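Local coordinates for protein glyoxalase III (glutathione-independent) (Candida albicans, PDB 4LRU) that converts methylglyoxal to D-lactate in one glutathione-independent step, detoxifying methylglyoxal made by the cell's own metabolism, at residues V38-Y44 with V232-E237; V5-L11 with Y100-S106; L48-T52 with A118-Q122. All blocks are in the same frame, centred on the assembly; numbering follows the deposited sequence.

Contact 1: residues V38-Y44 with V232-E237; sequences VFRKKGY and VIAAFE. With EDO (1,2-ethanediol), chain B.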
ATOM      1  N   VAL A  38      -5.455   8.604   9.257  1.00 20.17           N
ATOM      2  CA  VAL A  38      -4.256   9.115   9.935  1.00 19.43           C
ATOM      3  C   VAL A  38      -3.781  10.392   9.239  1.00 21.74           C
ATOM      4  O   VAL A  38      -3.535  11.414   9.877  1.00 21.76           O
ATOM      5  CB  VAL A  38      -3.134   8.074   9.943  1.00 20.48           C
ATOM      6  CG1 VAL A  38      -1.817   8.689  10.389  1.00 21.54           C
ATOM      7  CG2 VAL A  38      -3.526   6.925  10.850  1.00 21.36           C
ATOM      8  N   PHE A  39      -3.661  10.329   7.921  1.00 20.03           N
ATOM      9  CA  PHE A  39      -3.213  11.481   7.156  1.00 20.82           C
ATOM     10  C   PHE A  39      -4.240  12.621   7.178  1.00 21.53           C
ATOM     11  O   PHE A  39      -3.865  13.792   7.204  1.00 22.74           O
ATOM     12  CB  PHE A  39      -2.892  11.059   5.728  1.00 19.91           C
ATOM     13  CG  PHE A  39      -1.728  10.102   5.611  1.00 18.73           C
ATOM     14  CD1 PHE A  39      -0.538  10.326   6.279  1.00 19.94           C
ATOM     15  CD2 PHE A  39      -1.804   9.015   4.762  1.00 18.13           C
ATOM     16  CE1 PHE A  39       0.525   9.456   6.154  1.00 19.08           C
ATOM     17  CE2 PHE A  39      -0.745   8.143   4.625  1.00 17.41           C
ATOM     18  CZ  PHE A  39       0.432   8.365   5.308  1.00 19.04           C
ATOM     19  N   ARG A  40      -5.526  12.288   7.172  1.00 21.79           N
ATOM     20  CA  ARG A  40      -6.563  13.313   7.248  1.00 22.89           C
ATOM     21  C   ARG A  40      -6.466  14.062   8.572  1.00 23.92           C
ATOM     22  O   ARG A  40      -6.511  15.297   8.610  1.00 25.10           O
ATOM     23  CB  ARG A  40      -7.957  12.706   7.099  1.00 23.92           C
ATOM     24  CG  ARG A  40      -9.072  13.741   7.095  1.00 27.52           C
ATOM     25  CD  ARG A  40     -10.463  13.117   7.080  1.00 26.48           C
ATOM     26  NE  ARG A  40     -10.707  12.284   8.257  1.00 28.76           N
ATOM     27  CZ  ARG A  40     -10.955  12.750   9.480  1.00 31.32           C
ATOM     28  NH1 ARG A  40     -11.023  14.060   9.711  1.00 34.44           N
ATOM     29  NH2 ARG A  40     -11.154  11.906  10.486  1.00 34.40           N
ATOM     30  N   LYS A  41      -6.348  13.316   9.669  1.00 24.12           N
ATOM     31  CA  LYS A  41      -6.294  13.935  10.986  1.00 26.05           C
ATOM     32  C   LYS A  41      -5.041  14.793  11.138  1.00 25.37           C
ATOM     33  O   LYS A  41      -5.060  15.831  11.808  1.00 27.89           O
ATOM     34  CB  LYS A  41      -6.378  12.884  12.100  1.00 26.57           C
ATOM     35  CG  LYS A  41      -7.764  12.272  12.244  1.00 32.16           C
ATOM     36  CD  LYS A  41      -7.739  10.963  13.026  1.00 33.77           C
ATOM     37  CE  LYS A  41      -9.019  10.164  12.796  1.00 40.96           C
ATOM     38  NZ  LYS A  41      -9.042   8.870  13.535  1.00 44.34           N
ATOM     39  N   LYS A  42      -3.984  14.395  10.441  1.00 24.60           N
ATOM     40  CA  LYS A  42      -2.739  15.160  10.411  1.00 26.50           C
ATOM     41  C   LYS A  42      -2.878  16.495   9.658  1.00 26.94           C
ATOM     42  O   LYS A  42      -2.109  17.414   9.891  1.00 28.42           O
ATOM     43  CB  LYS A  42      -1.632  14.308   9.787  1.00 26.03           C
ATOM     44  CG  LYS A  42      -0.272  14.994   9.729  1.00 26.36           C
ATOM     45  CD  LYS A  42       0.312  15.298  11.101  1.00 28.07           C
ATOM     46  CE  LYS A  42       1.666  15.991  10.976  1.00 31.48           C
ATOM     47  NZ  LYS A  42       2.115  16.654  12.227  1.00 35.30           N
ATOM     48  N   GLY A  43      -3.842  16.576   8.744  1.00 25.66           N
ATOM     49  CA  GLY A  43      -4.100  17.781   7.996  1.00 26.86           C
ATOM     50  C   GLY A  43      -3.696  17.779   6.538  1.00 24.52           C
ATOM     51  O   GLY A  43      -3.882  18.791   5.843  1.00 26.93           O
ATOM     52  N   TYR A  44      -3.160  16.654   6.078  1.00 23.86           N
ATOM     53  CA  TYR A  44      -2.747  16.507   4.693  1.00 23.65           C
ATOM     54  C   TYR A  44      -3.963  16.340   3.779  1.00 24.97           C
ATOM     55  O   TYR A  44      -5.044  15.951   4.229  1.00 27.44           O
ATOM     56  CB  TYR A  44      -1.861  15.279   4.514  1.00 22.90           C
ATOM     57  CG  TYR A  44      -0.596  15.202   5.350  1.00 23.06           C
ATOM     58  CD1 TYR A  44       0.036  16.334   5.851  1.00 22.88           C
ATOM     59  CD2 TYR A  44      -0.023  13.971   5.603  1.00 21.27           C
ATOM     60  CE1 TYR A  44       1.217  16.224   6.577  1.00 23.48           C
ATOM     61  CE2 TYR A  44       1.146  13.849   6.334  1.00 21.85           C
ATOM     62  CZ  TYR A  44       1.754  14.971   6.840  1.00 22.90           C
ATOM     63  OH  TYR A  44       2.928  14.791   7.570  1.00 24.93           O
ATOM     64  N   VAL A 232       5.262   6.971   8.594  1.00 17.85           N
ATOM     65  CA  VAL A 232       5.468   7.841   7.451  1.00 17.25           C
ATOM     66  C   VAL A 232       5.567   9.297   7.904  1.00 19.91           C
ATOM     67  O   VAL A 232       6.494  10.009   7.534  1.00 20.35           O
ATOM     68  CB  VAL A 232       4.330   7.675   6.399  1.00 17.14           C
ATOM     69  CG1 VAL A 232       4.337   8.829   5.400  1.00 20.49           C
ATOM     70  CG2 VAL A 232       4.482   6.347   5.664  1.00 18.18           C
ATOM     71  N   ILE A 233       4.618   9.735   8.720  1.00 19.04           N
ATOM     72  CA  ILE A 233       4.654  11.112   9.242  1.00 19.50           C
ATOM     73  C   ILE A 233       5.974  11.370   9.978  1.00 21.47           C
ATOM     74  O   ILE A 233       6.627  12.399   9.772  1.00 21.38           O
ATOM     75  CB  ILE A 233       3.444  11.411  10.145  1.00 21.50           C
ATOM     76  CG1 ILE A 233       2.167  11.392   9.289  1.00 20.45           C
ATOM     77  CG2 ILE A 233       3.622  12.740  10.878  1.00 24.10           C
ATOM     78  CD1 ILE A 233       0.869  11.402  10.058  1.00 21.66           C
ATOM     79  N   ALA A 234       6.377  10.417  10.815  1.00 20.57           N
ATOM     80  CA  ALA A 234       7.629  10.535  11.567  1.00 23.49           C
ATOM     81  C   ALA A 234       8.833  10.718  10.643  1.00 22.04           C
ATOM     82  O   ALA A 234       9.767  11.470  10.964  1.00 25.73           O
ATOM     83  CB  ALA A 234       7.829   9.301  12.438  1.00 24.52           C
ATOM     84  N   ALA A 235       8.844   9.984   9.533  1.00 20.92           N
ATOM     85  CA  ALA A 235       9.999   9.992   8.627  1.00 21.03           C
ATOM     86  C   ALA A 235      10.005  11.250   7.759  1.00 22.71           C
ATOM     87  O   ALA A 235      11.065  11.725   7.344  1.00 23.82           O
ATOM     88  CB  ALA A 235      10.018   8.738   7.760  1.00 21.01           C
ATOM     89  N   PHE A 236       8.814  11.796   7.541  1.00 22.37           N
ATOM     90  CA  PHE A 236       8.561  12.875   6.569  1.00 21.95           C
ATOM     91  C   PHE A 236       8.793  14.235   7.206  1.00 23.81           C
ATOM     92  O   PHE A 236       9.346  15.133   6.576  1.00 23.99           O
ATOM     93  CB  PHE A 236       7.103  12.749   6.109  1.00 21.19           C
ATOM     94  CG  PHE A 236       6.644  13.790   5.122  1.00 21.59           C
ATOM     95  CD1 PHE A 236       7.059  13.751   3.806  1.00 21.64           C
ATOM     96  CD2 PHE A 236       5.704  14.734   5.493  1.00 20.68           C
ATOM     97  CE1 PHE A 236       6.590  14.663   2.886  1.00 23.30           C
ATOM     98  CE2 PHE A 236       5.222  15.661   4.577  1.00 22.15           C
ATOM     99  CZ  PHE A 236       5.668  15.623   3.263  1.00 22.46           C
ATOM    100  N   GLU A 237       8.336  14.391   8.449  1.00 25.75           N
ATOM    101  CA  GLU A 237       8.499  15.627   9.218  1.00 27.18           C
ATOM    102  C   GLU A 237       9.808  15.614  10.025  1.00 30.27           C
ATOM    103  O   GLU A 237      10.467  14.583  10.128  1.00 34.26           O
ATOM    104  CB  GLU A 237       7.310  15.808  10.170  1.00 27.74           C
ATOM    105  CG  GLU A 237       5.940  15.643   9.537  1.00 31.39           C
ATOM    106  CD  GLU A 237       5.215  16.943   9.240  1.00 33.27           C
ATOM    107  OE1 GLU A 237       5.588  18.001   9.800  1.00 37.28           O
ATOM    108  OE2 GLU A 237       4.256  16.907   8.423  1.00 32.70           O
TER
HETATM  109  C1  EDO B 301      -6.373   6.001  13.220  1.00 39.51           C
HETATM  110  O1  EDO B 301      -6.548   7.417  13.115  1.00 44.79           O
HETATM  111  C2  EDO B 301      -7.272   5.268  12.226  1.00 43.11           C
HETATM  112  O2  EDO B 301      -8.611   5.765  12.315  1.00 47.88           O
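Phe39 and Ile233 mark the closest backbone approach, where helical segments 38-42 and 232-236 pass with axes 12.1 Å apart at 49°. Ile233 bridges that gap. With CG1 opposite its carbonyl carbon (chi1 -67°) and chi2 extended, it sends CD1 between Val38 and Lys42, 3.8 Å from Val38 CG1 and equally close to Lys42 CG, while its CG1 lies at the edge of the Phe39 ring, 4.0 Å from Phe39 CE1. Val232 CG1 meets CZ of the same ring at 3.9 Å. Gly43, at positive phi, ends the first helix in a Schellman motif, and the chain then turns Tyr44 toward the second helix. Tyr44 OH donates a 2.6 Å hydrogen bond to Glu237 OE2, using the anti lone pair of that oxygen; ring and carboxylate are nearly coplanar, 10° apart. Phe236 presents its edge to the face of Tyr44 in an offset edge-to-face pair, centroids 5.9 Å apart, and Lys42 CG lies above a face of the tyrosine near its rim. Lys42 NZ stays 4.4 Å from Glu237 OE2, a distant attraction, not a salt bridge. Lys41 NZ hydrogen-bonds O1 of an ethanediol, probably from the crystallisation liquor. Val232 and Phe236 also touch Ile102 of the central sheet. Two helices side by side on one face of a largely parallel sheet fit the alpha/beta sandwich of the DJ-1 superfamily.

Contact 2: residues V5-L11 with Y100-S106; sequences VKVLLAL and YDIFFGS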
ATOM      1  N   VAL A   5       0.664  19.470   1.509  1.00 26.06           N
ATOM      2  CA  VAL A   5       1.159  18.107   1.465  1.00 23.91           C
ATOM      3  C   VAL A   5       0.055  17.226   0.923  1.00 24.32           C
ATOM      4  O   VAL A   5      -1.002  17.086   1.551  1.00 25.39           O
ATOM      5  CB  VAL A   5       1.573  17.564   2.853  1.00 23.80           C
ATOM      6  CG1 VAL A   5       1.916  16.084   2.778  1.00 24.09           C
ATOM      7  CG2 VAL A   5       2.758  18.352   3.392  1.00 25.68           C
ATOM      8  N   LYS A   6       0.308  16.618  -0.230  1.00 23.30           N
ATOM      9  CA  LYS A   6      -0.658  15.736  -0.845  1.00 22.89           C
ATOM     10  C   LYS A   6      -0.130  14.318  -0.862  1.00 21.98           C
ATOM     11  O   LYS A   6       0.986  14.059  -1.319  1.00 22.19           O
ATOM     12  CB  LYS A   6      -0.975  16.211  -2.265  1.00 24.88           C
ATOM     13  CG  LYS A   6      -1.527  17.611  -2.316  1.00 28.08           C
ATOM     14  CD  LYS A   6      -1.849  18.009  -3.751  1.00 31.87           C
ATOM     15  CE  LYS A   6      -2.485  19.385  -3.830  1.00 35.81           C
ATOM     16  NZ  LYS A   6      -1.669  20.435  -3.167  1.00 41.59           N
ATOM     17  N   VAL A   7      -0.920  13.426  -0.273  1.00 20.11           N
ATOM     18  CA  VAL A   7      -0.618  12.022  -0.223  1.00 19.55           C
ATOM     19  C   VAL A   7      -1.267  11.356  -1.433  1.00 19.21           C
ATOM     20  O   VAL A   7      -2.468  11.525  -1.664  1.00 20.59           O
ATOM     21  CB  VAL A   7      -1.173  11.380   1.070  1.00 20.18           C
ATOM     22  CG1 VAL A   7      -0.914   9.893   1.076  1.00 19.78           C
ATOM     23  CG2 VAL A   7      -0.558  12.036   2.312  1.00 21.58           C
ATOM     24  N   LEU A   8      -0.467  10.616  -2.190  1.00 19.72           N
ATOM     25  CA  LEU A   8      -1.004   9.679  -3.167  1.00 18.10           C
ATOM     26  C   LEU A   8      -1.232   8.365  -2.455  1.00 15.81           C
ATOM     27  O   LEU A   8      -0.283   7.637  -2.115  1.00 18.66           O
ATOM     28  CB  LEU A   8      -0.044   9.518  -4.344  1.00 19.33           C
ATOM     29  CG  LEU A   8      -0.606   8.814  -5.580  1.00 19.84           C
ATOM     30  CD1 LEU A   8      -0.974   7.365  -5.316  1.00 20.48           C
ATOM     31  CD2 LEU A   8      -1.773   9.598  -6.174  1.00 21.18           C
ATOM     32  N   LEU A   9      -2.498   8.081  -2.186  1.00 17.53           N
ATOM     33  CA  LEU A   9      -2.887   6.821  -1.583  1.00 16.83           C
ATOM     34  C   LEU A   9      -3.289   5.863  -2.706  1.00 17.61           C
ATOM     35  O   LEU A   9      -4.366   5.989  -3.286  1.00 18.98           O
ATOM     36  CB  LEU A   9      -4.037   7.049  -0.589  1.00 18.45           C
ATOM     37  CG  LEU A   9      -4.564   5.825   0.163  1.00 22.01           C
ATOM     38  CD1 LEU A   9      -3.460   5.023   0.808  1.00 23.79           C
ATOM     39  CD2 LEU A   9      -5.600   6.221   1.217  1.00 22.73           C
ATOM     40  N   ALA A  10      -2.376   4.947  -3.037  1.00 17.02           N
ATOM     41  CA  ALA A  10      -2.566   4.004  -4.139  1.00 18.50           C
ATOM     42  C   ALA A  10      -3.429   2.825  -3.677  1.00 18.39           C
ATOM     43  O   ALA A  10      -3.272   2.314  -2.561  1.00 17.38           O
ATOM     44  CB  ALA A  10      -1.215   3.501  -4.634  1.00 18.26           C
ATOM     45  N   LEU A  11      -4.349   2.419  -4.549  1.00 17.58           N
ATOM     46  CA  LEU A  11      -5.148   1.221  -4.396  1.00 16.61           C
ATOM     47  C   LEU A  11      -4.859   0.286  -5.557  1.00 16.64           C
ATOM     48  O   LEU A  11      -4.657   0.753  -6.685  1.00 17.39           O
ATOM     49  CB  LEU A  11      -6.634   1.577  -4.430  1.00 16.02           C
ATOM     50  CG  LEU A  11      -7.266   2.063  -3.116  1.00 18.36           C
ATOM     51  CD1 LEU A  11      -6.624   3.339  -2.610  1.00 18.20           C
ATOM     52  CD2 LEU A  11      -8.759   2.257  -3.281  1.00 19.19           C
ATOM     53  N   TYR A 100       2.604  15.400  -5.649  1.00 22.87           N
ATOM     54  CA  TYR A 100       2.525  14.577  -4.433  1.00 21.79           C
ATOM     55  C   TYR A 100       3.822  14.596  -3.636  1.00 22.87           C
ATOM     56  O   TYR A 100       4.907  14.683  -4.205  1.00 21.69           O
ATOM     57  CB  TYR A 100       2.084  13.133  -4.755  1.00 22.10           C
ATOM     58  CG  TYR A 100       0.788  13.208  -5.492  1.00 19.90           C
ATOM     59  CD1 TYR A 100      -0.387  13.523  -4.817  1.00 21.66           C
ATOM     60  CD2 TYR A 100       0.768  13.209  -6.876  1.00 21.97           C
ATOM     61  CE1 TYR A 100      -1.561  13.773  -5.492  1.00 21.34           C
ATOM     62  CE2 TYR A 100      -0.402  13.452  -7.562  1.00 21.04           C
ATOM     63  CZ  TYR A 100      -1.561  13.727  -6.867  1.00 22.73           C
ATOM     64  OH  TYR A 100      -2.720  13.989  -7.557  1.00 23.31           O
ATOM     65  N   ASP A 101       3.683  14.530  -2.310  1.00 20.64           N
ATOM     66  CA  ASP A 101       4.828  14.551  -1.404  1.00 20.36           C
ATOM     67  C   ASP A 101       5.028  13.257  -0.618  1.00 19.29           C
ATOM     68  O   ASP A 101       6.095  13.045  -0.049  1.00 20.32           O
ATOM     69  CB  ASP A 101       4.681  15.707  -0.417  1.00 21.05           C
ATOM     70  CG  ASP A 101       4.961  17.050  -1.041  1.00 24.70           C
ATOM     71  OD1 ASP A 101       5.443  17.107  -2.198  1.00 22.33           O
ATOM     72  OD2 ASP A 101       4.721  18.078  -0.365  1.00 24.28           O
ATOM     73  N   ILE A 102       3.988  12.439  -0.534  1.00 19.09           N
ATOM     74  CA  ILE A 102       4.034  11.112   0.078  1.00 17.52           C
ATOM     75  C   ILE A 102       3.334  10.148  -0.880  1.00 18.93           C
ATOM     76  O   ILE A 102       2.316  10.506  -1.501  1.00 19.64           O
ATOM     77  CB  ILE A 102       3.274  11.128   1.428  1.00 19.20           C
ATOM     78  CG1 ILE A 102       4.033  11.995   2.432  1.00 19.43           C
ATOM     79  CG2 ILE A 102       3.044   9.725   1.967  1.00 19.44           C
ATOM     80  CD1 ILE A 102       3.258  12.332   3.680  1.00 20.22           C
ATOM     81  N   PHE A 103       3.893   8.947  -1.018  1.00 16.84           N
ATOM     82  CA  PHE A 103       3.234   7.866  -1.716  1.00 17.60           C
ATOM     83  C   PHE A 103       2.973   6.783  -0.690  1.00 17.91           C
ATOM     84  O   PHE A 103       3.886   6.359   0.013  1.00 17.98           O
ATOM     85  CB  PHE A 103       4.121   7.320  -2.836  1.00 18.46           C
ATOM     86  CG  PHE A 103       3.487   6.202  -3.626  1.00 18.16           C
ATOM     87  CD1 PHE A 103       3.504   4.904  -3.153  1.00 17.65           C
ATOM     88  CD2 PHE A 103       2.873   6.462  -4.851  1.00 18.71           C
ATOM     89  CE1 PHE A 103       2.954   3.876  -3.893  1.00 18.82           C
ATOM     90  CE2 PHE A 103       2.300   5.438  -5.587  1.00 19.26           C
ATOM     91  CZ  PHE A 103       2.335   4.149  -5.110  1.00 18.90           C
ATOM     92  N   PHE A 104       1.723   6.348  -0.588  1.00 16.66           N
ATOM     93  CA  PHE A 104       1.369   5.240   0.315  1.00 16.16           C
ATOM     94  C   PHE A 104       0.618   4.144  -0.438  1.00 16.76           C
ATOM     95  O   PHE A 104      -0.483   4.371  -0.938  1.00 17.51           O
ATOM     96  CB  PHE A 104       0.522   5.756   1.478  1.00 17.87           C
ATOM     97  CG  PHE A 104       0.294   4.742   2.554  1.00 16.56           C
ATOM     98  CD1 PHE A 104      -0.564   3.672   2.352  1.00 16.89           C
ATOM     99  CD2 PHE A 104       0.962   4.840   3.789  1.00 18.67           C
ATOM    100  CE1 PHE A 104      -0.765   2.726   3.341  1.00 18.57           C
ATOM    101  CE2 PHE A 104       0.756   3.888   4.765  1.00 17.92           C
ATOM    102  CZ  PHE A 104      -0.112   2.839   4.550  1.00 20.14           C
ATOM    103  N   GLY A 105       1.226   2.970  -0.532  1.00 16.18           N
ATOM    104  CA  GLY A 105       0.595   1.823  -1.176  1.00 17.41           C
ATOM    105  C   GLY A 105      -0.263   1.008  -0.233  1.00 17.47           C
ATOM    106  O   GLY A 105       0.254   0.235   0.576  1.00 17.25           O
ATOM    107  N   SER A 106      -1.577   1.203  -0.293  1.00 15.86           N
ATOM    108  CA  SER A 106      -2.494   0.267   0.343  1.00 16.05           C
ATOM    109  C   SER A 106      -2.422  -1.036  -0.412  1.00 17.57           C
ATOM    110  O   SER A 106      -1.901  -1.075  -1.520  1.00 18.59           O
ATOM    111  CB  SER A 106      -3.935   0.783   0.368  1.00 17.23           C
ATOM    112  OG  SER A 106      -4.582   0.731  -0.910  1.00 18.74           O
TER
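Leu8 turns CG trans to its backbone N (chi1 -167°), and with chi2 at -64° this sets CD2 squarely over the centre of the Tyr100 ring, a CH-pi contact of 4.1 Å to the ring centroid, and CD1 alongside Phe103 CE2. At the far end Ser106 holds OG between its own N and carbonyl carbon (chi1 74°), aiming it at Ala10 O, 2.6 Å away. Between these points strands 6-10 and 102-105 run parallel. Both backbone polar atoms of Leu8 face strand 102-105: its N donates to Ile102 O, and its O accepts an almost straight bond of 2.8 Å from Phe104 N. Ala10 N then binds Phe104 O. Ala10 CB packs 3.6 Å from Phe103 CZ, on the sheet face shared with Leu8; on the other face Leu9 CD1 comes within 3.5 Å of Phe104 CD1, and Val7 leans on Ile102. Asp101 N bonds Lys6 O, while Asp101 OD1 forms a salt bridge with Lys131. Ala10 O accepts from Ser106 N (3.0 Å) as well as from the hydroxyl, so this buried carbonyl is doubly satisfied and the rotation of the serine is fixed where the strand ends.

Contact 3: residues L48-T52 with A118-Q122; sequences LASET and AKDLQ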
ATOM      1  N   LEU A  48      -6.747   9.496  -3.633  1.00 18.50           N
ATOM      2  CA  LEU A  48      -6.757   8.077  -3.931  1.00 18.23           C
ATOM      3  C   LEU A  48      -6.544   7.883  -5.440  1.00 18.00           C
ATOM      4  O   LEU A  48      -7.076   8.649  -6.262  1.00 19.02           O
ATOM      5  CB  LEU A  48      -8.079   7.439  -3.502  1.00 20.76           C
ATOM      6  CG  LEU A  48      -8.220   7.121  -2.008  1.00 23.02           C
ATOM      7  CD1 LEU A  48      -8.081   8.386  -1.189  1.00 26.61           C
ATOM      8  CD2 LEU A  48      -9.547   6.427  -1.710  1.00 24.51           C
ATOM      9  N   ALA A  49      -5.798   6.849  -5.804  1.00 19.49           N
ATOM     10  CA  ALA A  49      -5.572   6.520  -7.216  1.00 19.32           C
ATOM     11  C   ALA A  49      -5.380   5.025  -7.372  1.00 18.75           C
ATOM     12  O   ALA A  49      -4.817   4.360  -6.490  1.00 19.24           O
ATOM     13  CB  ALA A  49      -4.351   7.243  -7.748  1.00 21.03           C
ATOM     14  N   SER A  50      -5.809   4.500  -8.517  1.00 18.11           N
ATOM     15  CA  SER A  50      -5.347   3.196  -8.967  1.00 18.06           C
ATOM     16  C   SER A  50      -4.832   3.313 -10.397  1.00 16.92           C
ATOM     17  O   SER A  50      -4.996   4.344 -11.056  1.00 19.61           O
ATOM     18  CB  SER A  50      -6.470   2.160  -8.902  1.00 20.61           C
ATOM     19  OG  SER A  50      -7.420   2.369  -9.932  1.00 19.21           O
ATOM     20  N   GLU A  51      -4.224   2.248 -10.903  1.00 18.91           N
ATOM     21  CA  GLU A  51      -3.605   2.331 -12.220  1.00 19.65           C
ATOM     22  C   GLU A  51      -4.638   2.489 -13.352  1.00 20.09           C
ATOM     23  O   GLU A  51      -4.330   3.016 -14.432  1.00 21.75           O
ATOM     24  CB  GLU A  51      -2.699   1.117 -12.445  1.00 19.75           C
ATOM     25  CG  GLU A  51      -1.735   1.260 -13.621  1.00 18.20           C
ATOM     26  CD  GLU A  51      -0.649   2.314 -13.428  1.00 22.03           C
ATOM     27  OE1 GLU A  51      -0.515   2.864 -12.311  1.00 20.58           O
ATOM     28  OE2 GLU A  51       0.058   2.619 -14.407  1.00 22.02           O
ATOM     29  N   THR A  52      -5.878   2.088 -13.093  1.00 19.67           N
ATOM     30  CA  THR A  52      -6.940   2.184 -14.081  1.00 19.95           C
ATOM     31  C   THR A  52      -8.029   3.205 -13.728  1.00 20.38           C
ATOM     32  O   THR A  52      -8.909   3.485 -14.547  1.00 22.32           O
ATOM     33  CB  THR A  52      -7.643   0.841 -14.220  1.00 21.68           C
ATOM     34  OG1 THR A  52      -8.161   0.476 -12.930  1.00 20.97           O
ATOM     35  CG2 THR A  52      -6.660  -0.213 -14.694  1.00 22.01           C
ATOM     36  N   ALA A 118       2.584  -1.314 -12.649  1.00 18.37           N
ATOM     37  CA  ALA A 118       1.774  -0.101 -12.580  1.00 19.43           C
ATOM     38  C   ALA A 118       2.666   1.112 -12.759  1.00 19.26           C
ATOM     39  O   ALA A 118       2.933   1.862 -11.810  1.00 20.15           O
ATOM     40  CB  ALA A 118       1.012  -0.040 -11.269  1.00 19.73           C
ATOM     41  N   LYS A 119       3.077   1.350 -14.007  1.00 20.34           N
ATOM     42  CA  LYS A 119       4.163   2.276 -14.263  1.00 21.78           C
ATOM     43  C   LYS A 119       3.803   3.712 -13.896  1.00 21.59           C
ATOM     44  O   LYS A 119       4.664   4.453 -13.473  1.00 20.68           O
ATOM     45  CB  LYS A 119       4.642   2.156 -15.707  1.00 28.14           C
ATOM     46  CG  LYS A 119       5.316   0.809 -15.950  1.00 29.32           C
ATOM     47  CD  LYS A 119       6.021   0.717 -17.285  1.00 32.17           C
ATOM     48  CE  LYS A 119       6.597  -0.680 -17.462  1.00 33.90           C
ATOM     49  NZ  LYS A 119       7.647  -0.992 -16.446  1.00 34.17           N
ATOM     50  N   ASP A 120       2.537   4.093 -14.035  1.00 19.86           N
ATOM     51  CA  ASP A 120       2.124   5.451 -13.651  1.00 22.23           C
ATOM     52  C   ASP A 120       2.181   5.669 -12.129  1.00 20.34           C
ATOM     53  O   ASP A 120       2.763   6.669 -11.655  1.00 20.07           O
ATOM     54  CB  ASP A 120       0.723   5.758 -14.178  1.00 23.52           C
ATOM     55  CG  ASP A 120       0.681   5.869 -15.694  1.00 26.18           C
ATOM     56  OD1 ASP A 120       1.565   6.563 -16.254  1.00 26.52           O
ATOM     57  OD2 ASP A 120      -0.255   5.305 -16.315  1.00 27.52           O
ATOM     58  N   LEU A 121       1.593   4.759 -11.355  1.00 19.36           N
ATOM     59  CA  LEU A 121       1.750   4.807  -9.895  1.00 17.71           C
ATOM     60  C   LEU A 121       3.227   4.775  -9.515  1.00 18.71           C
ATOM     61  O   LEU A 121       3.666   5.515  -8.619  1.00 18.23           O
ATOM     62  CB  LEU A 121       1.035   3.621  -9.235  1.00 17.46           C
ATOM     63  CG  LEU A 121      -0.482   3.742  -9.181  1.00 18.91           C
ATOM     64  CD1 LEU A 121      -1.102   2.482  -8.628  1.00 18.81           C
ATOM     65  CD2 LEU A 121      -0.880   4.946  -8.333  1.00 20.05           C
ATOM     66  N   GLN A 122       3.994   3.913 -10.178  1.00 18.40           N
ATOM     67  CA  GLN A 122       5.418   3.808  -9.881  1.00 19.88           C
ATOM     68  C   GLN A 122       6.145   5.123 -10.137  1.00 20.33           C
ATOM     69  O   GLN A 122       7.067   5.490  -9.383  1.00 21.67           O
ATOM     70  CB  GLN A 122       6.050   2.660 -10.665  1.00 21.00           C
ATOM     71  CG  GLN A 122       5.689   1.289 -10.105  1.00 19.64           C
ATOM     72  CD  GLN A 122       6.313   0.162 -10.888  1.00 21.82           C
ATOM     73  OE1 GLN A 122       6.439   0.249 -12.113  1.00 22.14           O
ATOM     74  NE2 GLN A 122       6.741  -0.886 -10.199  1.00 20.64           N
TER
HETATM   75  O   HOH W   1      -2.691   5.101 -15.062  1.00 25.39           O
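Glu51 reaches from the end of strand 45-50 to the first turn of helix 119-130 and takes two of its backbone N-H groups with one carboxylate. Leu121 N donates to Glu51 OE1 at 3.0 Å, and Asp120 N to Glu51 OE2 at 2.9 Å, each on the syn lone pair, so the acid meets neighbouring peptides as a two-pronged acceptor. Its chain extends away from the backbone N (chi1 -165°) and then bends at chi2, laying CG 3.8 Å from Ala118 CB. Ala118, at the N-cap position, has no polar side chain to serve these donors; the glutamate from a distant part of the sequence does so. Lys119 N is also near OE2, but at too poor an angle to bond. Further along, Gln122 N is satisfied within the helix by Ala118 O. Asp120 OD2 lies 3.3 Å from Glu51 OE2, a close pair of acceptors that would tend to raise the pKa of one acid, an effect the helix N-terminus probably offsets. One water donates to both Glu51 O and Asp120 OD2, tying the loop to the helix by a second route. Ser50 OG is hydrogen-bonded to Thr54 O, and Gln122 NE2 to Ile144 O. Next to the polar group, Leu121 CD2 packs 4.2 Å from Ala49 CB. Leu121 also rests on Leu8 and Ala10, and Ala49 pairs with strand 6-10, so the first turn of helix 119-130 packs, through Leu121, on the neighbouring strands 45-50 and 6-10.

Contact 2 is the middle of the set: its centre lies 11 Å from those of contacts 1 and 3, which are themselves 21 Å apart. Contact 1 packs on the Val7-Ile102 face of the sheet, where Tyr44 CE2 meets Ile102 CD1 at 3.7 Å. The helix segment of contact 3 lies on the opposite face, that of Leu8 and Phe103, with Leu121 O 3.3 Å from Phe103 CE2, while 48-50 is itself a strand of the sheet, joined to contact 2 by a probable hydrogen bond of 2.8 Å from Leu11 N to Ala49 O. Contacts 1 and 3 lie away from the inferred active-site residues, but Ser106 of contact 2 comes to about 8 Å from Cys139, side chain to side chain.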